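PDB 4ALY: P35 antigen from Borrelia burgdorferi, which is an outer surface lipoprotein of the Lyme disease spirochaete, needed for infection to follow a tick bite. Local coordinates for residues A73-K78 / T205-F210; S119-H122 / E127-E130; Q151-L156 / D225-E230; R163-E168 / K243-L248; L189-K194 / N273-I278. All blocks are in the same frame, centred on the assembly; numbering follows the deposited sequence.

Contact 1: residues A73-K78 / T205-F210; sequences AKLIQK and TLYNDF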
# COMPACT_ATOMS: atom_id res chain seq x y z
N ALA A 73 -14.46 -26.40 0.40
CA ALA A 73 -14.23 -26.25 -1.05
C ALA A 73 -14.40 -24.81 -1.52
O ALA A 73 -13.62 -24.32 -2.33
CB ALA A 73 -15.11 -27.18 -1.86
N LYS A 74 -15.44 -24.15 -0.98
CA LYS A 74 -15.71 -22.73 -1.16
C LYS A 74 -14.58 -21.82 -0.66
O LYS A 74 -14.13 -20.94 -1.41
CB LYS A 74 -17.03 -22.34 -0.48
CG LYS A 74 -18.19 -22.28 -1.46
CD LYS A 74 -19.14 -21.16 -1.08
CE LYS A 74 -20.45 -21.72 -0.52
NZ LYS A 74 -21.04 -22.77 -1.39
N LEU A 75 -14.11 -22.04 0.58
CA LEU A 75 -13.03 -21.26 1.16
C LEU A 75 -11.80 -21.29 0.28
O LEU A 75 -11.21 -20.25 0.08
CB LEU A 75 -12.62 -21.75 2.54
CG LEU A 75 -13.11 -21.07 3.81
CD1 LEU A 75 -12.58 -21.87 4.99
CD2 LEU A 75 -12.64 -19.64 3.96
N ILE A 76 -11.39 -22.47 -0.20
CA ILE A 76 -10.23 -22.60 -1.09
C ILE A 76 -10.48 -21.68 -2.27
O ILE A 76 -9.74 -20.74 -2.50
CB ILE A 76 -10.02 -24.04 -1.66
CG1 ILE A 76 -10.33 -25.17 -0.65
CG2 ILE A 76 -8.65 -24.19 -2.29
CD1 ILE A 76 -9.25 -25.57 0.32
N GLN A 77 -11.54 -21.99 -3.02
CA GLN A 77 -11.98 -21.20 -4.16
C GLN A 77 -11.96 -19.68 -3.91
O GLN A 77 -11.41 -18.99 -4.71
CB GLN A 77 -13.38 -21.64 -4.63
CG GLN A 77 -13.39 -22.58 -5.82
CD GLN A 77 -13.10 -21.87 -7.14
OE1 GLN A 77 -12.13 -22.20 -7.82
NE2 GLN A 77 -13.95 -20.90 -7.51
N LYS A 78 -12.54 -19.19 -2.81
CA LYS A 78 -12.61 -17.75 -2.54
C LYS A 78 -11.24 -17.17 -2.25
O LYS A 78 -10.92 -16.10 -2.72
CB LYS A 78 -13.49 -17.45 -1.35
CG LYS A 78 -14.93 -17.12 -1.64
CD LYS A 78 -15.64 -17.04 -0.29
CE LYS A 78 -17.15 -17.01 -0.43
NZ LYS A 78 -17.58 -15.72 -1.03
N THR A 205 -8.30 -18.25 8.71
CA THR A 205 -7.45 -17.17 9.11
C THR A 205 -6.87 -16.53 7.84
O THR A 205 -6.94 -15.29 7.65
CB THR A 205 -6.35 -17.65 10.06
OG1 THR A 205 -6.92 -17.81 11.35
CG2 THR A 205 -5.20 -16.60 10.17
N LEU A 206 -6.39 -17.36 6.94
CA LEU A 206 -5.79 -16.78 5.75
C LEU A 206 -6.84 -16.05 4.92
O LEU A 206 -6.61 -14.94 4.42
CB LEU A 206 -4.81 -17.77 5.04
CG LEU A 206 -5.07 -18.62 3.83
CD1 LEU A 206 -4.44 -20.01 3.97
CD2 LEU A 206 -6.56 -18.71 3.62
N TYR A 207 -8.05 -16.58 4.95
CA TYR A 207 -9.16 -15.87 4.35
C TYR A 207 -9.54 -14.60 5.13
O TYR A 207 -9.83 -13.54 4.52
CB TYR A 207 -10.33 -16.79 4.17
CG TYR A 207 -11.53 -16.03 3.70
CD1 TYR A 207 -11.70 -15.70 2.32
CD2 TYR A 207 -12.44 -15.56 4.61
CE1 TYR A 207 -12.82 -14.96 1.92
CE2 TYR A 207 -13.52 -14.83 4.22
CZ TYR A 207 -13.70 -14.53 2.90
OH TYR A 207 -14.81 -13.79 2.64
N ASN A 208 -9.55 -14.68 6.46
CA ASN A 208 -9.72 -13.49 7.28
C ASN A 208 -8.55 -12.50 7.13
O ASN A 208 -8.75 -11.29 7.15
CB ASN A 208 -9.98 -13.87 8.74
CG ASN A 208 -11.38 -14.47 8.95
OD1 ASN A 208 -12.36 -14.00 8.36
ND2 ASN A 208 -11.47 -15.52 9.76
N ASP A 209 -7.32 -13.01 6.98
CA ASP A 209 -6.20 -12.14 6.72
C ASP A 209 -6.48 -11.20 5.51
O ASP A 209 -6.31 -9.99 5.61
CB ASP A 209 -4.94 -12.98 6.58
CG ASP A 209 -4.42 -13.48 7.97
OD1 ASP A 209 -5.07 -13.16 9.00
OD2 ASP A 209 -3.34 -14.15 8.04
N PHE A 210 -7.00 -11.75 4.41
CA PHE A 210 -7.40 -10.93 3.26
C PHE A 210 -8.34 -9.82 3.61
O PHE A 210 -8.22 -8.71 3.10
CB PHE A 210 -7.98 -11.75 2.08
CG PHE A 210 -6.91 -12.33 1.22
CD1 PHE A 210 -5.84 -11.50 0.77
CD2 PHE A 210 -6.89 -13.69 0.91
CE1 PHE A 210 -4.80 -12.01 -0.00
CE2 PHE A 210 -5.85 -14.21 0.15
CZ PHE A 210 -4.80 -13.38 -0.31
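Apolar packing between Leu75 and Tyr207 forms the middle of this contact between helices 70-95 and 200-233. The two side chains meet at about a right angle, and one leucine branch does the touching: Leu75 CD2 lies 3.7 Å from Tyr207 CB and 3.8 Å from Tyr207 CG, so it rests at the root of the ring. Here the backbones also come nearest, with 7.4 Å between the CA atoms of Leu75 and Tyr207. One turn on, the aliphatic part of Lys78 borders the farther half of the ring. Lys78 CD is 4.1 Å from Tyr207 CE1, and CB of the same lysine is hardly more distant from that carbon. With CG anti to the backbone N (chi1 174°), Tyr207 extends along the helix 70-95 surface from Leu75 to Lys78. Polar bonds play no part between the segments; a leucine methyl and lysine methylenes meet the tyrosine CB and ring carbons. Deeper in, Leu206 and Phe210 pack on Ile188 of helix 163-189, and Tyr207 also touches Ile79. With Leu75 buried and Lys78 exposed, the contact joins two helices packed side by side in an elongated, all-helical bundle.

Contact 2: residues S119-H122 / E127-E130; sequences STVH and EYTE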
# COMPACT_ATOMS: atom_id res chain seq x y z
N SER A 119 19.05 3.10 1.62
CA SER A 119 19.13 3.30 0.17
C SER A 119 20.05 4.42 -0.22
O SER A 119 20.35 5.32 0.55
CB SER A 119 17.75 3.46 -0.49
OG SER A 119 16.76 3.82 0.44
N THR A 120 20.39 4.39 -1.49
CA THR A 120 21.53 5.08 -2.04
C THR A 120 21.10 6.11 -3.07
O THR A 120 21.65 7.21 -3.11
CB THR A 120 22.42 4.00 -2.70
OG1 THR A 120 22.96 3.18 -1.66
CG2 THR A 120 23.54 4.57 -3.53
N VAL A 121 20.15 5.73 -3.92
CA VAL A 121 19.50 6.63 -4.90
C VAL A 121 18.10 6.98 -4.36
O VAL A 121 17.54 6.26 -3.54
CB VAL A 121 19.40 5.96 -6.32
CG1 VAL A 121 20.74 6.01 -7.04
CG2 VAL A 121 18.89 4.51 -6.22
N HIS A 122 17.55 8.10 -4.79
CA HIS A 122 16.17 8.49 -4.44
C HIS A 122 15.14 7.59 -5.11
O HIS A 122 15.44 6.85 -6.04
CB HIS A 122 15.96 9.91 -4.88
CG HIS A 122 16.87 10.90 -4.20
ND1 HIS A 122 17.85 11.56 -4.86
CD2 HIS A 122 16.92 11.34 -2.88
CE1 HIS A 122 18.49 12.38 -4.00
NE2 HIS A 122 17.95 12.22 -2.79
N GLU A 127 15.57 2.03 -10.18
CA GLU A 127 15.71 0.92 -9.28
C GLU A 127 14.44 0.71 -8.47
O GLU A 127 14.27 -0.33 -7.89
CB GLU A 127 16.95 1.16 -8.38
CG GLU A 127 17.09 0.16 -7.25
CD GLU A 127 18.24 0.41 -6.26
OE1 GLU A 127 19.21 1.15 -6.57
OE2 GLU A 127 18.19 -0.17 -5.13
N TYR A 128 13.58 1.71 -8.42
CA TYR A 128 12.36 1.68 -7.63
C TYR A 128 11.11 1.68 -8.50
O TYR A 128 10.02 1.98 -8.03
CB TYR A 128 12.37 2.84 -6.64
CG TYR A 128 13.48 2.64 -5.67
CD1 TYR A 128 13.36 1.70 -4.67
CD2 TYR A 128 14.67 3.36 -5.77
CE1 TYR A 128 14.40 1.45 -3.78
CE2 TYR A 128 15.70 3.14 -4.89
CZ TYR A 128 15.57 2.17 -3.90
OH TYR A 128 16.58 1.93 -2.98
N THR A 129 11.28 1.37 -9.78
CA THR A 129 10.14 1.15 -10.68
C THR A 129 9.02 0.30 -10.04
O THR A 129 7.86 0.78 -9.90
CB THR A 129 10.60 0.49 -12.01
OG1 THR A 129 11.67 1.26 -12.56
CG2 THR A 129 9.45 0.43 -13.00
N GLU A 130 9.38 -0.92 -9.64
CA GLU A 130 8.43 -1.82 -8.95
C GLU A 130 7.69 -1.21 -7.75
O GLU A 130 6.45 -1.28 -7.66
CB GLU A 130 9.09 -3.09 -8.52
CG GLU A 130 8.50 -4.33 -9.17
CD GLU A 130 8.12 -5.38 -8.12
OE1 GLU A 130 8.37 -5.12 -6.92
OE2 GLU A 130 7.55 -6.44 -8.47
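The chain turns back on itself just ahead of helix 129-137, and the nearest CA pairs across the turn are Val121-Glu127, 8.1 Å, and His122-Tyr128, 8.4 Å. The Tyr128 ring carries the contact, its three partners spread along one flank from hydroxyl to CD2. Val121 CG2 approaches the ring edge close to its plane, 3.7 Å from Tyr128 CE2. The His122 carbonyl oxygen lies 3.6 Å from Tyr128 CD2 in an oblique position. At the far end, Ser119 CB is 3.1 Å from Tyr128 OH, a close carbon-to-oxygen approach. The serine hydroxyl turns elsewhere: Ser119 OG is hydrogen-bonded to Asn116 O. The loop leading into helix 129-137 thus folds back onto the start of that helix, within the connection from helix 106-110. Tyr128 occupies the N-cap position and, with CG beside its backbone N (chi1 -65°), sends its ring back across the incoming loop. Glu127 lies over one face of the ring, its CG 4.0 Å above the plane of Tyr128 and offset toward the rim. The rest of the Glu127 chain is extended, which carries OE1 to 3.4 Å from Val121 CG2. That methyl touches both the carboxylate and the ring edge. The turn has polar bonds of its own, from Glu127 N to Ser125 OG and between Thr129 OG1 and His126 O. The CB of His122 points away from Tyr128, and its imidazole meets the ring of Phe114, their planes inclined by about 30°.

Contact 3: residues Q151-L156 / D225-E230; sequences QILSKL and DDLIDE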
# COMPACT_ATOMS: atom_id res chain seq x y z
N GLN A 151 0.11 16.38 -5.90
CA GLN A 151 0.27 17.84 -5.97
C GLN A 151 0.17 18.48 -4.56
O GLN A 151 0.83 19.50 -4.24
CB GLN A 151 -0.74 18.50 -6.93
CG GLN A 151 -0.55 18.11 -8.41
CD GLN A 151 0.86 18.48 -8.95
OE1 GLN A 151 1.82 17.61 -9.10
NE2 GLN A 151 1.01 19.80 -9.25
N ILE A 152 -0.66 17.88 -3.72
CA ILE A 152 -0.83 18.35 -2.38
C ILE A 152 0.42 17.97 -1.54
O ILE A 152 0.93 18.77 -0.77
CB ILE A 152 -2.10 17.69 -1.85
CG1 ILE A 152 -3.34 18.20 -2.66
CG2 ILE A 152 -2.23 17.79 -0.34
CD1 ILE A 152 -4.56 17.38 -2.31
N LEU A 153 0.88 16.73 -1.69
CA LEU A 153 1.98 16.22 -0.90
C LEU A 153 3.29 16.87 -1.33
O LEU A 153 4.19 16.95 -0.55
CB LEU A 153 2.09 14.70 -1.00
CG LEU A 153 1.02 13.84 -0.32
CD1 LEU A 153 1.30 12.34 -0.49
CD2 LEU A 153 0.72 14.19 1.13
N SER A 154 3.36 17.37 -2.56
CA SER A 154 4.52 18.06 -3.05
C SER A 154 4.62 19.39 -2.33
O SER A 154 5.72 19.98 -2.25
CB SER A 154 4.34 18.41 -4.51
OG SER A 154 4.67 17.33 -5.34
N LYS A 155 3.50 19.91 -1.84
CA LYS A 155 3.58 21.21 -1.18
C LYS A 155 4.31 21.00 0.15
O LYS A 155 5.15 21.82 0.50
CB LYS A 155 2.22 21.84 -0.99
CG LYS A 155 1.61 22.34 -2.30
CD LYS A 155 0.47 23.28 -2.00
CE LYS A 155 0.32 24.31 -3.10
NZ LYS A 155 -1.04 24.88 -3.00
N LEU A 156 4.04 19.86 0.82
CA LEU A 156 4.71 19.48 2.05
C LEU A 156 6.14 19.01 1.81
O LEU A 156 7.04 19.32 2.59
CB LEU A 156 3.97 18.33 2.73
CG LEU A 156 2.64 18.62 3.40
CD1 LEU A 156 1.92 17.33 3.81
CD2 LEU A 156 2.85 19.61 4.57
N ASP A 225 -8.66 10.34 -0.11
CA ASP A 225 -9.76 11.10 -0.68
C ASP A 225 -10.12 12.24 0.27
O ASP A 225 -10.38 13.33 -0.20
CB ASP A 225 -10.99 10.21 -0.85
CG ASP A 225 -10.79 9.12 -1.92
OD1 ASP A 225 -10.11 9.36 -2.96
OD2 ASP A 225 -11.38 8.04 -1.76
N ASP A 226 -10.14 12.02 1.58
CA ASP A 226 -10.60 13.09 2.48
C ASP A 226 -9.60 14.23 2.49
O ASP A 226 -9.98 15.42 2.58
CB ASP A 226 -10.87 12.61 3.93
CG ASP A 226 -12.02 11.60 4.02
OD1 ASP A 226 -12.96 11.61 3.21
OD2 ASP A 226 -12.01 10.78 4.93
N LEU A 227 -8.33 13.84 2.36
CA LEU A 227 -7.25 14.83 2.35
C LEU A 227 -7.42 15.71 1.09
O LEU A 227 -7.37 16.93 1.20
CB LEU A 227 -5.88 14.14 2.36
CG LEU A 227 -4.76 15.19 2.20
CD1 LEU A 227 -4.87 16.22 3.37
CD2 LEU A 227 -3.38 14.55 2.05
N ILE A 228 -7.66 15.08 -0.06
CA ILE A 228 -7.91 15.76 -1.32
C ILE A 228 -9.11 16.71 -1.15
O ILE A 228 -9.04 17.88 -1.55
CB ILE A 228 -8.17 14.70 -2.44
CG1 ILE A 228 -6.88 13.91 -2.81
CG2 ILE A 228 -8.86 15.29 -3.69
CD1 ILE A 228 -7.06 12.90 -3.97
N ASP A 229 -10.21 16.22 -0.55
CA ASP A 229 -11.41 17.08 -0.33
C ASP A 229 -11.10 18.19 0.62
O ASP A 229 -11.41 19.30 0.30
CB ASP A 229 -12.65 16.31 0.21
CG ASP A 229 -13.14 15.23 -0.75
OD1 ASP A 229 -13.09 15.42 -2.00
OD2 ASP A 229 -13.59 14.18 -0.28
N GLU A 230 -10.51 17.92 1.80
CA GLU A 230 -10.18 18.98 2.76
C GLU A 230 -9.30 20.02 2.08
O GLU A 230 -9.57 21.20 2.17
CB GLU A 230 -9.52 18.39 4.01
CG GLU A 230 -10.36 17.28 4.65
CD GLU A 230 -9.58 16.29 5.55
OE1 GLU A 230 -8.40 16.51 5.90
OE2 GLU A 230 -10.18 15.26 5.92
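Ile152 is the bump that projects from helix 143-157 onto helix 200-233, straddling the step between Leu227 and Ile228. Its longer branch, extended at chi2 (170°), drives CD1 against the backbone: Ile152 CD1 is 3.9 Å from Ile228 CA and 4.2 Å from Ile228 CG1. The shorter branch turns the other way along the surface, putting Ile152 CG2 4.2 Å from Leu227 CD2. Helix 200-233 answers with Leu227, whose side chain slides past that of Ile152 in the opposite direction. Its CD2 enters the dip between Ile152 and Leu153, meeting Leu153 CD2 at 4.2 Å as well. Leu149, one turn earlier on helix 143-157, also borders Leu227. The fit is thus reciprocal, and the local axes stay 11.2 Å apart at closest approach. They cross at 77°, which confines the meeting to about one turn of each helix. Salt bridges from Asp225 to Lys145 and from Glu230 to Lys251 flank the apolar patch. Through this small buried patch of branched side chains, helix 143-157 crosses the longer helix 200-233 steeply in an all-helical fold.

Contact 4: residues R163-E168 / K243-L248; sequences RGLVKE and KLNDTL. With SO4 (sulfate ion), chain C.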
# COMPACT_ATOMS: atom_id res chain seq x y z
N ARG A 163 8.96 16.72 4.99
CA ARG A 163 9.18 15.69 3.97
C ARG A 163 9.17 14.28 4.56
O ARG A 163 8.71 13.32 3.90
CB ARG A 163 10.50 15.96 3.24
CG ARG A 163 10.97 14.86 2.31
CD ARG A 163 12.03 15.35 1.37
NE ARG A 163 11.80 16.71 0.88
CZ ARG A 163 12.81 17.55 0.57
NH1 ARG A 163 14.06 17.17 0.70
NH2 ARG A 163 12.59 18.77 0.13
N GLY A 164 9.61 14.15 5.81
CA GLY A 164 9.67 12.82 6.47
C GLY A 164 8.29 12.20 6.52
O GLY A 164 8.09 11.01 6.16
N LEU A 165 7.30 13.01 6.94
CA LEU A 165 5.96 12.47 7.09
C LEU A 165 5.32 12.02 5.73
O LEU A 165 4.62 10.97 5.69
CB LEU A 165 5.11 13.46 7.79
CG LEU A 165 3.68 13.04 8.01
CD1 LEU A 165 3.60 11.78 8.90
CD2 LEU A 165 3.02 14.24 8.66
N VAL A 166 5.66 12.75 4.66
CA VAL A 166 5.31 12.40 3.27
C VAL A 166 5.79 11.05 2.83
O VAL A 166 4.99 10.21 2.42
CB VAL A 166 5.76 13.48 2.27
CG1 VAL A 166 5.57 12.99 0.83
CG2 VAL A 166 4.98 14.77 2.54
N LYS A 167 7.08 10.83 2.98
CA LYS A 167 7.71 9.55 2.77
C LYS A 167 7.01 8.46 3.64
O LYS A 167 6.44 7.51 3.10
CB LYS A 167 9.21 9.71 3.07
CG LYS A 167 10.05 8.49 2.84
CD LYS A 167 10.08 7.63 4.08
CE LYS A 167 10.80 6.32 3.78
NZ LYS A 167 10.32 5.30 4.76
N GLU A 168 6.98 8.66 4.97
CA GLU A 168 6.40 7.67 5.91
C GLU A 168 4.99 7.28 5.36
O GLU A 168 4.67 6.10 5.14
CB GLU A 168 6.28 8.36 7.29
CG GLU A 168 6.58 7.67 8.64
CD GLU A 168 7.00 8.69 9.75
OE1 GLU A 168 8.16 9.24 9.66
OE2 GLU A 168 6.21 8.99 10.72
N LYS A 243 -0.26 24.14 8.40
CA LYS A 243 -1.63 23.67 8.69
C LYS A 243 -1.78 22.43 7.82
O LYS A 243 -2.27 21.44 8.29
CB LYS A 243 -2.69 24.71 8.33
CG LYS A 243 -2.56 26.04 9.05
CD LYS A 243 -3.93 26.66 9.29
CE LYS A 243 -3.95 27.59 10.53
NZ LYS A 243 -3.69 28.99 10.11
N LEU A 244 -1.22 22.47 6.59
CA LEU A 244 -1.32 21.33 5.70
C LEU A 244 -0.65 20.15 6.41
O LEU A 244 -1.26 19.07 6.51
CB LEU A 244 -0.76 21.61 4.29
CG LEU A 244 -0.84 20.38 3.37
CD1 LEU A 244 -2.29 19.83 3.28
CD2 LEU A 244 -0.22 20.58 1.97
N ASN A 245 0.57 20.36 6.91
CA ASN A 245 1.24 19.34 7.71
C ASN A 245 0.37 18.78 8.87
O ASN A 245 0.30 17.56 9.05
CB ASN A 245 2.57 19.86 8.26
CG ASN A 245 3.28 18.81 9.09
OD1 ASN A 245 3.71 17.80 8.56
ND2 ASN A 245 3.36 19.04 10.42
N ASP A 246 -0.30 19.62 9.64
CA ASP A 246 -1.16 19.11 10.71
C ASP A 246 -2.28 18.27 10.22
O ASP A 246 -2.66 17.30 10.88
CB ASP A 246 -1.75 20.21 11.58
CG ASP A 246 -0.68 20.98 12.32
OD1 ASP A 246 0.39 20.38 12.64
OD2 ASP A 246 -0.91 22.20 12.52
N THR A 247 -2.86 18.62 9.09
CA THR A 247 -3.92 17.76 8.63
C THR A 247 -3.52 16.40 8.12
O THR A 247 -4.18 15.42 8.43
CB THR A 247 -5.03 18.48 7.85
OG1 THR A 247 -5.39 17.71 6.71
CG2 THR A 247 -4.65 19.83 7.53
N LEU A 248 -2.38 16.30 7.45
CA LEU A 248 -1.80 15.00 7.13
C LEU A 248 -1.54 14.12 8.39
O LEU A 248 -1.87 12.92 8.39
CB LEU A 248 -0.52 15.19 6.29
CG LEU A 248 0.17 13.86 5.79
CD1 LEU A 248 -0.85 12.98 5.02
CD2 LEU A 248 1.49 14.05 5.03
S SO4 C . 4.95 16.58 13.10
O1 SO4 C . 5.63 15.48 12.39
O2 SO4 C . 5.41 16.38 14.46
O3 SO4 C . 3.47 16.55 13.09
O4 SO4 C . 5.43 17.84 12.45
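The packing of the start of the long helix 163-189 on the short helix 241-250, part of the helical bundle, rests chiefly on Leu165 and Leu248. The two leucines reach toward each other tip to tip, Leu165 CG standing 3.8 Å from Leu248 CD2. Both have CG anti to the backbone N, and this shared conformation projects each isobutyl group toward the other helix. Val166 CG2 extends the apolar patch, 4.3 Å from the same Leu248 CD2. Leu156 of helix 143-157 packs against Val166 and Leu248, while Phe257 of helix 254-275 adjoins Leu165. At the other margin the Asn245 amide crosses the end of Leu165, its OD1 lying 3.6 Å from Leu165 CD2. The nitrogen side of that amide serves a different partner: Asn245 ND2 donates a hydrogen bond to sulfate O4 at 3.1 Å, with an angle of 149° at the hydrogen. The ion probably came from the crystallisation liquor. The local axes come within 10.8 Å at closest approach, inclined by 32°. This low-angle, roughly parallel pairing through buried aliphatic side chains is typical of helix packing in an all-helical bundle.

Contact 5: residues L189-K194 / N273-I278; sequences LNVKDK and NILAPI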
# COMPACT_ATOMS: atom_id res chain seq x y z
N LEU A 189 -0.54 -18.81 -3.76
CA LEU A 189 -0.54 -19.40 -5.11
C LEU A 189 0.68 -20.28 -5.38
O LEU A 189 0.61 -21.23 -6.16
CB LEU A 189 -0.61 -18.31 -6.17
CG LEU A 189 -1.84 -17.43 -6.32
CD1 LEU A 189 -1.47 -16.33 -7.31
CD2 LEU A 189 -3.08 -18.18 -6.80
N ASN A 190 1.79 -20.01 -4.71
CA ASN A 190 2.96 -20.89 -4.86
C ASN A 190 2.77 -22.27 -4.21
O ASN A 190 3.66 -23.12 -4.29
CB ASN A 190 4.23 -20.23 -4.34
CG ASN A 190 5.46 -20.70 -5.09
OD1 ASN A 190 6.45 -21.15 -4.50
ND2 ASN A 190 5.40 -20.62 -6.43
N VAL A 191 1.62 -22.47 -3.56
CA VAL A 191 1.27 -23.76 -2.97
C VAL A 191 -0.18 -24.05 -3.24
O VAL A 191 -0.83 -24.71 -2.44
CB VAL A 191 1.62 -23.90 -1.46
CG1 VAL A 191 3.14 -23.99 -1.28
CG2 VAL A 191 1.02 -22.79 -0.59
N LYS A 192 -0.68 -23.57 -4.37
CA LYS A 192 -2.12 -23.68 -4.68
C LYS A 192 -2.74 -25.10 -4.69
O LYS A 192 -3.92 -25.24 -4.34
CB LYS A 192 -2.53 -22.86 -5.91
CG LYS A 192 -2.22 -23.46 -7.28
CD LYS A 192 -3.28 -22.98 -8.29
CE LYS A 192 -3.15 -23.61 -9.66
NZ LYS A 192 -1.83 -23.24 -10.24
N ASP A 193 -1.97 -26.13 -5.05
CA ASP A 193 -2.55 -27.49 -5.12
C ASP A 193 -2.78 -28.10 -3.74
O ASP A 193 -3.70 -28.88 -3.57
CB ASP A 193 -1.67 -28.46 -5.93
CG ASP A 193 -1.35 -27.96 -7.31
OD1 ASP A 193 -2.21 -27.31 -7.97
OD2 ASP A 193 -0.22 -28.24 -7.74
N LYS A 194 -1.92 -27.73 -2.79
CA LYS A 194 -1.89 -28.31 -1.45
C LYS A 194 -2.71 -27.62 -0.33
O LYS A 194 -2.60 -27.99 0.85
CB LYS A 194 -0.44 -28.53 -1.02
CG LYS A 194 0.21 -29.70 -1.74
CD LYS A 194 1.69 -29.48 -1.93
CE LYS A 194 1.95 -28.42 -3.00
NZ LYS A 194 3.22 -27.69 -2.71
N ASN A 273 3.66 -19.21 8.31
CA ASN A 273 3.50 -20.22 9.38
C ASN A 273 2.42 -21.20 8.93
O ASN A 273 2.67 -22.39 8.81
CB ASN A 273 3.05 -19.62 10.73
CG ASN A 273 4.08 -18.70 11.39
OD1 ASN A 273 5.28 -18.72 11.13
ND2 ASN A 273 3.58 -17.87 12.30
N ILE A 274 1.23 -20.69 8.62
CA ILE A 274 0.18 -21.55 8.06
C ILE A 274 0.64 -22.35 6.83
O ILE A 274 0.17 -23.46 6.64
CB ILE A 274 -1.10 -20.78 7.71
CG1 ILE A 274 -1.76 -20.25 8.98
CG2 ILE A 274 -2.06 -21.69 6.94
CD1 ILE A 274 -2.70 -19.08 8.73
N LEU A 275 1.57 -21.81 6.03
CA LEU A 275 1.98 -22.47 4.76
C LEU A 275 3.27 -23.34 4.83
O LEU A 275 3.50 -24.21 3.98
CB LEU A 275 2.06 -21.43 3.60
CG LEU A 275 0.79 -20.61 3.25
CD1 LEU A 275 1.04 -19.65 2.09
CD2 LEU A 275 -0.44 -21.48 2.97
N ALA A 276 4.11 -23.10 5.84
CA ALA A 276 5.28 -23.96 6.11
C ALA A 276 4.96 -25.47 5.96
O ALA A 276 5.64 -26.16 5.20
CB ALA A 276 5.88 -23.64 7.48
N PRO A 277 3.88 -25.98 6.62
CA PRO A 277 3.69 -27.44 6.52
C PRO A 277 3.34 -27.99 5.11
O PRO A 277 3.37 -29.20 4.95
CB PRO A 277 2.55 -27.72 7.53
CG PRO A 277 2.54 -26.53 8.44
CD PRO A 277 2.84 -25.40 7.49
N ILE A 278 3.04 -27.14 4.12
CA ILE A 278 2.71 -27.63 2.75
C ILE A 278 3.74 -27.18 1.68
O ILE A 278 3.50 -27.30 0.47
CB ILE A 278 1.24 -27.31 2.32
CG1 ILE A 278 0.93 -25.80 2.42
CG2 ILE A 278 0.24 -28.14 3.14
CD1 ILE A 278 -0.50 -25.41 2.08
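Backbone carbonyls of Ile278 and Lys194 are the flat groups engaged here, each approached by the other residue's side chain. The Ile278 oxygen accepts a hydrogen bond from Lys194 NZ at 3.2 Å, the ammonium standing almost straight out beyond the oxygen (C=O...N angle 174°). Near the Lys194 oxygen come the isoleucine carbons, Ile278 CD1 at 3.5 Å from Lys194 O and Ile278 CG2 a little farther. The contact closes one end of the helical fold, where the loop after helix 163-189 meets the chain segment leaving helix 254-275. Bends at chi2 and chi3 (149° and -73°) curl the lysine chain so that NZ comes back to the Ile278 carbonyl; separately, its CB packs on Ile278 CB. Beside this bond lies an apolar cluster. Val191 CG2 touches both Leu275 CD2 at 4.1 Å and Ile278 CD1 at 4.0 Å. The Val191 and Ile278 side chains cross at about a right angle. Leu198 of the following loop packs on Ile278, and Ile188 of helix 163-189 on Leu275. The second valine methyl borders the bonded carbonyl itself: Val191 CG1 lies 3.8 Å from Ile278 O.

How the contacts relate
The contacts gather toward the two ends of an elongated molecule. Contacts 1 and 5 share one end, their centres 13 Å apart, and touch where Thr205 CG2 packs on Ile274 CD1 at 3.8 Å. Contacts 3 and 4 lie on the other side of the chain's centre, their own centres 10 Å apart, and are linked by a weak hydrogen bond between Glu230 OE1 and Thr247 OG1. Helix 200-233 spans the length between, serving contacts 1 and 3, whose centres are 36 Å apart. Contact 2 is a separate surface element, its nearest atoms about 7 Å from those of contact 4. The sulfate lies at contact 4. The centres of contacts 4 and 5 are about 40 Å apart.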